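Local coordinates for protein probable 2-oxoacid ferredoxin oxidoreductase, alpha chain (Thermoplasma acidophilum, PDB 3JU3) that probably forms, as a C-terminal piece of the alpha chain, part of an enzyme that oxidatively decarboxylates 2-oxoacids to acyl-CoA with ferredoxin as electron acceptor, at residues Glu33-Glu37 and Glu38-Ala42; Glu56-Lys59 and Asn60-Ser64. One frame throughout, in Å; residues are numbered along the deposited sequence.

Contact 1: residues Glu33-Glu37 and Glu38-Ala42; sequences EDLKE and EGISA
The carbonyl oxygen of Leu35 is gripped by two amides of the turn that follows its helix: Ile40 N and Glu38 N both lie 2.9 Å from Leu35 O. The two donors come from opposite faces of the carbonyl plane, and the Ile40 bond is the straighter, with an N-H...O angle of 160°, while that of Glu38 is more bent. Alongside, Gly39 N donates to Lys36 O at 2.8 Å. Together the bonds from Ile40 and Gly39 define a Schellman motif, with Gly39 as the C' residue in a left-handed backbone conformation (phi 72°). The reversal brings Ile40 back over Leu35. With CG set beside its own backbone N (chi1 -75°), Leu35 sends CD2 to within 3.9 Å of Ile40 CD1, while its other branch, CD1, meets Ala42 CB at 3.8 Å. Leu109 of helix 105-117 and Phe18 of strand 16-21 also pack on Leu35. A water donates to Asp34 O and to Glu38 OE2, a carboxylate oxygen that also forms a salt bridge with Lys113. The carbonyls of Leu35 and Lys36, near the end of helix 25-37, are thus satisfied by amides of the turn itself, and the positive phi of Gly39 allows the reversal that packs Ile40 and Ala42 against Leu35 where the chain enters strand 42-47.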
loop_
_atom_site.group_PDB
_atom_site.type_symbol
_atom_site.label_atom_id
_atom_site.label_comp_id
_atom_site.label_asym_id
_atom_site.label_seq_id
_atom_site.Cartn_x
_atom_site.Cartn_y
_atom_site.Cartn_z
ATOM N N GLU A 33 -0.530 25.807 -2.406
ATOM C CA GLU A 33 -1.486 26.890 -2.671
ATOM C C GLU A 33 -2.055 27.467 -1.380
ATOM O O GLU A 33 -2.153 28.681 -1.247
ATOM C CB GLU A 33 -2.607 26.470 -3.634
ATOM C CG GLU A 33 -2.150 26.160 -5.064
ATOM C CD GLU A 33 -1.231 27.233 -5.673
ATOM O OE1 GLU A 33 -1.746 28.239 -6.220
ATOM O OE2 GLU A 33 0.006 27.061 -5.626
ATOM N N ASP A 34 -2.403 26.591 -0.431
ATOM C CA ASP A 34 -2.836 27.013 0.908
ATOM C C ASP A 34 -1.787 27.879 1.647
ATOM O O ASP A 34 -2.132 28.870 2.304
ATOM C CB ASP A 34 -3.191 25.789 1.751
ATOM C CG ASP A 34 -4.273 24.954 1.127
ATOM O OD1 ASP A 34 -5.213 25.516 0.528
ATOM O OD2 ASP A 34 -4.200 23.718 1.246
ATOM N N LEU A 35 -0.515 27.503 1.546
ATOM C CA LEU A 35 0.566 28.284 2.173
ATOM C C LEU A 35 0.651 29.742 1.660
ATOM O O LEU A 35 0.878 30.669 2.437
ATOM C CB LEU A 35 1.916 27.537 2.035
ATOM C CG LEU A 35 2.118 26.333 2.970
ATOM C CD1 LEU A 35 3.330 25.521 2.467
ATOM C CD2 LEU A 35 2.304 26.758 4.445
ATOM N N LYS A 36 0.471 29.934 0.353
ATOM C CA LYS A 36 0.486 31.262 -0.256
ATOM C C LYS A 36 -0.495 32.190 0.464
ATOM O O LYS A 36 -0.219 33.383 0.649
ATOM C CB LYS A 36 0.095 31.151 -1.740
ATOM C CG LYS A 36 1.224 30.794 -2.639
ATOM C CD LYS A 36 0.731 30.484 -4.031
ATOM C CE LYS A 36 1.787 29.684 -4.804
ATOM N NZ LYS A 36 1.342 29.466 -6.218
ATOM N N GLU A 37 -1.628 31.619 0.882
ATOM C CA GLU A 37 -2.693 32.374 1.544
ATOM C C GLU A 37 -2.218 32.991 2.848
ATOM O O GLU A 37 -2.737 34.009 3.255
ATOM C CB GLU A 37 -3.935 31.503 1.773
ATOM C CG GLU A 37 -4.684 31.236 0.477
ATOM C CD GLU A 37 -5.957 30.394 0.626
ATOM O OE1 GLU A 37 -6.555 30.313 1.731
ATOM O OE2 GLU A 37 -6.388 29.845 -0.403
ATOM N N GLU A 38 -1.244 32.350 3.486
ATOM C CA GLU A 38 -0.659 32.829 4.722
ATOM C C GLU A 38 0.661 33.530 4.475
ATOM O O GLU A 38 1.398 33.815 5.437
ATOM C CB GLU A 38 -0.376 31.662 5.671
ATOM C CG GLU A 38 -1.550 31.144 6.374
ATOM C CD GLU A 38 -1.168 30.005 7.261
ATOM O OE1 GLU A 38 -0.745 30.265 8.415
ATOM O OE2 GLU A 38 -1.278 28.856 6.798
ATOM N N GLY A 39 0.960 33.802 3.203
ATOM C CA GLY A 39 2.226 34.461 2.838
ATOM C C GLY A 39 3.468 33.604 2.975
ATOM O O GLY A 39 4.601 34.143 3.063
ATOM N N ILE A 40 3.281 32.278 2.912
ATOM C CA ILE A 40 4.422 31.362 2.959
ATOM C C ILE A 40 4.671 30.755 1.588
ATOM O O ILE A 40 3.755 30.221 0.985
ATOM C CB ILE A 40 4.204 30.250 3.958
ATOM C CG1 ILE A 40 4.144 30.839 5.365
ATOM C CG2 ILE A 40 5.319 29.221 3.854
ATOM C CD1 ILE A 40 3.605 29.861 6.396
ATOM N N SER A 41 5.907 30.839 1.105
ATOM C CA SER A 41 6.219 30.276 -0.215
ATOM C C SER A 41 6.780 28.858 -0.104
ATOM O O SER A 41 7.478 28.516 0.838
ATOM C CB SER A 41 7.190 31.176 -0.989
ATOM O OG SER A 41 8.391 31.295 -0.250
ATOM N N ALA A 42 6.503 28.030 -1.101
ATOM C CA ALA A 42 6.972 26.660 -1.027
ATOM C C ALA A 42 7.150 26.212 -2.453
ATOM O O ALA A 42 6.417 26.669 -3.354
ATOM C CB ALA A 42 5.978 25.800 -0.263
HETATM O O HOH W 1 -3.274 28.356 4.987
#

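Contact 2: residues Glu56-Lys59 and Asn60-Ser64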
loop_
_atom_site.group_PDB
_atom_site.type_symbol
_atom_site.label_atom_id
_atom_site.label_comp_id
_atom_site.label_asym_id
_atom_site.label_seq_id
_atom_site.Cartn_x
_atom_site.Cartn_y
_atom_site.Cartn_z
ATOM N N GLU A 56 12.716 2.201 -26.608
ATOM C CA GLU A 56 13.353 1.298 -27.579
ATOM C C GLU A 56 13.763 -0.048 -26.952
ATOM O O GLU A 56 13.523 -1.097 -27.522
ATOM C CB GLU A 56 14.569 1.979 -28.232
ATOM C CG GLU A 56 15.224 1.109 -29.308
ATOM C CD GLU A 56 16.336 1.822 -30.071
ATOM O OE1 GLU A 56 17.018 2.694 -29.486
ATOM O OE2 GLU A 56 16.530 1.489 -31.266
ATOM N N PHE A 57 14.369 0.006 -25.774
ATOM C CA PHE A 57 14.835 -1.183 -25.073
ATOM C C PHE A 57 13.678 -2.114 -24.725
ATOM O O PHE A 57 13.769 -3.333 -24.922
ATOM C CB PHE A 57 15.629 -0.808 -23.802
ATOM C CG PHE A 57 16.165 -2.009 -23.034
ATOM C CD1 PHE A 57 17.463 -2.486 -23.250
ATOM C CD2 PHE A 57 15.379 -2.643 -22.083
ATOM C CE1 PHE A 57 17.952 -3.626 -22.530
ATOM C CE2 PHE A 57 15.839 -3.766 -21.379
ATOM C CZ PHE A 57 17.110 -4.261 -21.586
ATOM N N VAL A 58 12.608 -1.540 -24.183
ATOM C CA VAL A 58 11.456 -2.330 -23.772
ATOM C C VAL A 58 10.793 -2.881 -25.014
ATOM O O VAL A 58 10.454 -4.069 -25.080
ATOM C CB VAL A 58 10.490 -1.531 -22.922
ATOM C CG1 VAL A 58 9.201 -2.328 -22.662
ATOM C CG2 VAL A 58 11.184 -1.167 -21.591
ATOM N N LYS A 59 10.637 -2.021 -26.009
ATOM C CA LYS A 59 10.019 -2.448 -27.254
ATOM C C LYS A 59 10.760 -3.654 -27.859
ATOM O O LYS A 59 10.115 -4.618 -28.244
ATOM C CB LYS A 59 9.899 -1.273 -28.253
ATOM C CG LYS A 59 8.762 -1.375 -29.259
ATOM C CD LYS A 59 8.629 -0.096 -30.074
ATOM C CE LYS A 59 7.826 -0.347 -31.328
ATOM N NZ LYS A 59 7.541 0.960 -31.996
ATOM N N ASN A 60 12.087 -3.607 -27.933
ATOM C CA ASN A 60 12.841 -4.715 -28.553
ATOM C C ASN A 60 12.940 -5.999 -27.701
ATOM O O ASN A 60 13.139 -7.082 -28.234
ATOM C CB ASN A 60 14.231 -4.247 -29.004
ATOM C CG ASN A 60 14.176 -3.029 -29.916
ATOM O OD1 ASN A 60 13.195 -2.815 -30.640
ATOM N ND2 ASN A 60 15.236 -2.225 -29.891
ATOM N N VAL A 61 12.792 -5.888 -26.384
ATOM C CA VAL A 61 12.656 -7.079 -25.545
ATOM C C VAL A 61 11.285 -7.730 -25.723
ATOM O O VAL A 61 11.190 -8.923 -25.921
ATOM C CB VAL A 61 12.940 -6.803 -24.045
ATOM C CG1 VAL A 61 12.511 -8.013 -23.184
ATOM C CG2 VAL A 61 14.402 -6.463 -23.841
ATOM N N LEU A 62 10.225 -6.944 -25.689
ATOM C CA LEU A 62 8.892 -7.532 -25.641
ATOM C C LEU A 62 8.441 -7.969 -27.031
ATOM O O LEU A 62 7.660 -8.937 -27.183
ATOM C CB LEU A 62 7.892 -6.562 -25.015
ATOM C CG LEU A 62 8.095 -6.225 -23.527
ATOM C CD1 LEU A 62 6.955 -5.386 -23.050
ATOM C CD2 LEU A 62 8.242 -7.464 -22.639
ATOM N N SER A 63 8.992 -7.311 -28.051
ATOM C CA SER A 63 8.576 -7.562 -29.422
ATOM C C SER A 63 8.926 -8.992 -29.876
ATOM O O SER A 63 8.252 -9.556 -30.751
ATOM C CB SER A 63 9.230 -6.531 -30.348
ATOM O OG SER A 63 10.598 -6.868 -30.567
ATOM N N SER A 64 9.990 -9.567 -29.304
ATOM C CA SER A 64 10.418 -10.936 -29.668
ATOM C C SER A 64 10.092 -12.008 -28.613
ATOM O O SER A 64 10.424 -13.182 -28.787
ATOM C CB SER A 64 11.916 -10.975 -30.039
ATOM O OG SER A 64 12.687 -10.168 -29.149
#
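Phe57 and Val61, one helical turn apart, lie side by side and point the same way, Val61 CG2 sitting over one face of the ring at 3.9 Å from Phe57 CE2. The phenylalanine has its CG trans to the backbone N (chi1 -179°), and the methyl that meets it is the valine branch beside Val61's own N. Val58 and Leu62 repeat the pairing on the buried side, with Val58 CG1 3.8 Å from Leu62 CD1. Glu56 and Asn60 behave differently: in the Asn60 conformer described, one of two, their chains cross at a slant, the carboxylate and amide planes 65° apart. This conformer folds the amide back toward the preceding turn (chi1 -54°), bringing Asn60 ND2 to 3.4 Å from Glu56 CG, the aliphatic part of the glutamate. Beneath the side chains runs regular i to i+4 bonding, from Asn60 N to Glu56 O at 2.9 Å through to Ser63 N and Lys59 O. Near the helix end, Ser63 OG and Ser64 OG each make a weak bond to Asn60 O. Helix 55-62, followed in its own chain by strand 68-77, lies far out from the chain's centre and packs on a second subunit, another copy of this protein: Leu45 of that subunit touches both Val58 and Leu62, and its Ala6 touches Phe57.

How the contacts relate
Contact 1 closes before contact 2 opens; strand 42-47 and the segment after it lead from the first to helix 55-62. Their centres are about 46 Å apart and their nearest atoms about 34 Å, on opposite sides of the chain's centre, although both belong to the pyruvate:ferredoxin oxidoreductase core domain II. Contact 1 is the turn from helix 25-37 into strand 42-47, the middle strand of a three-stranded mixed sheet, and is packed by elements of its own chain. Contact 2 lies within helix 55-62, and its apolar face rests on a second subunit. One therefore belongs to the compact body of the subunit, the other to its association with a neighbour.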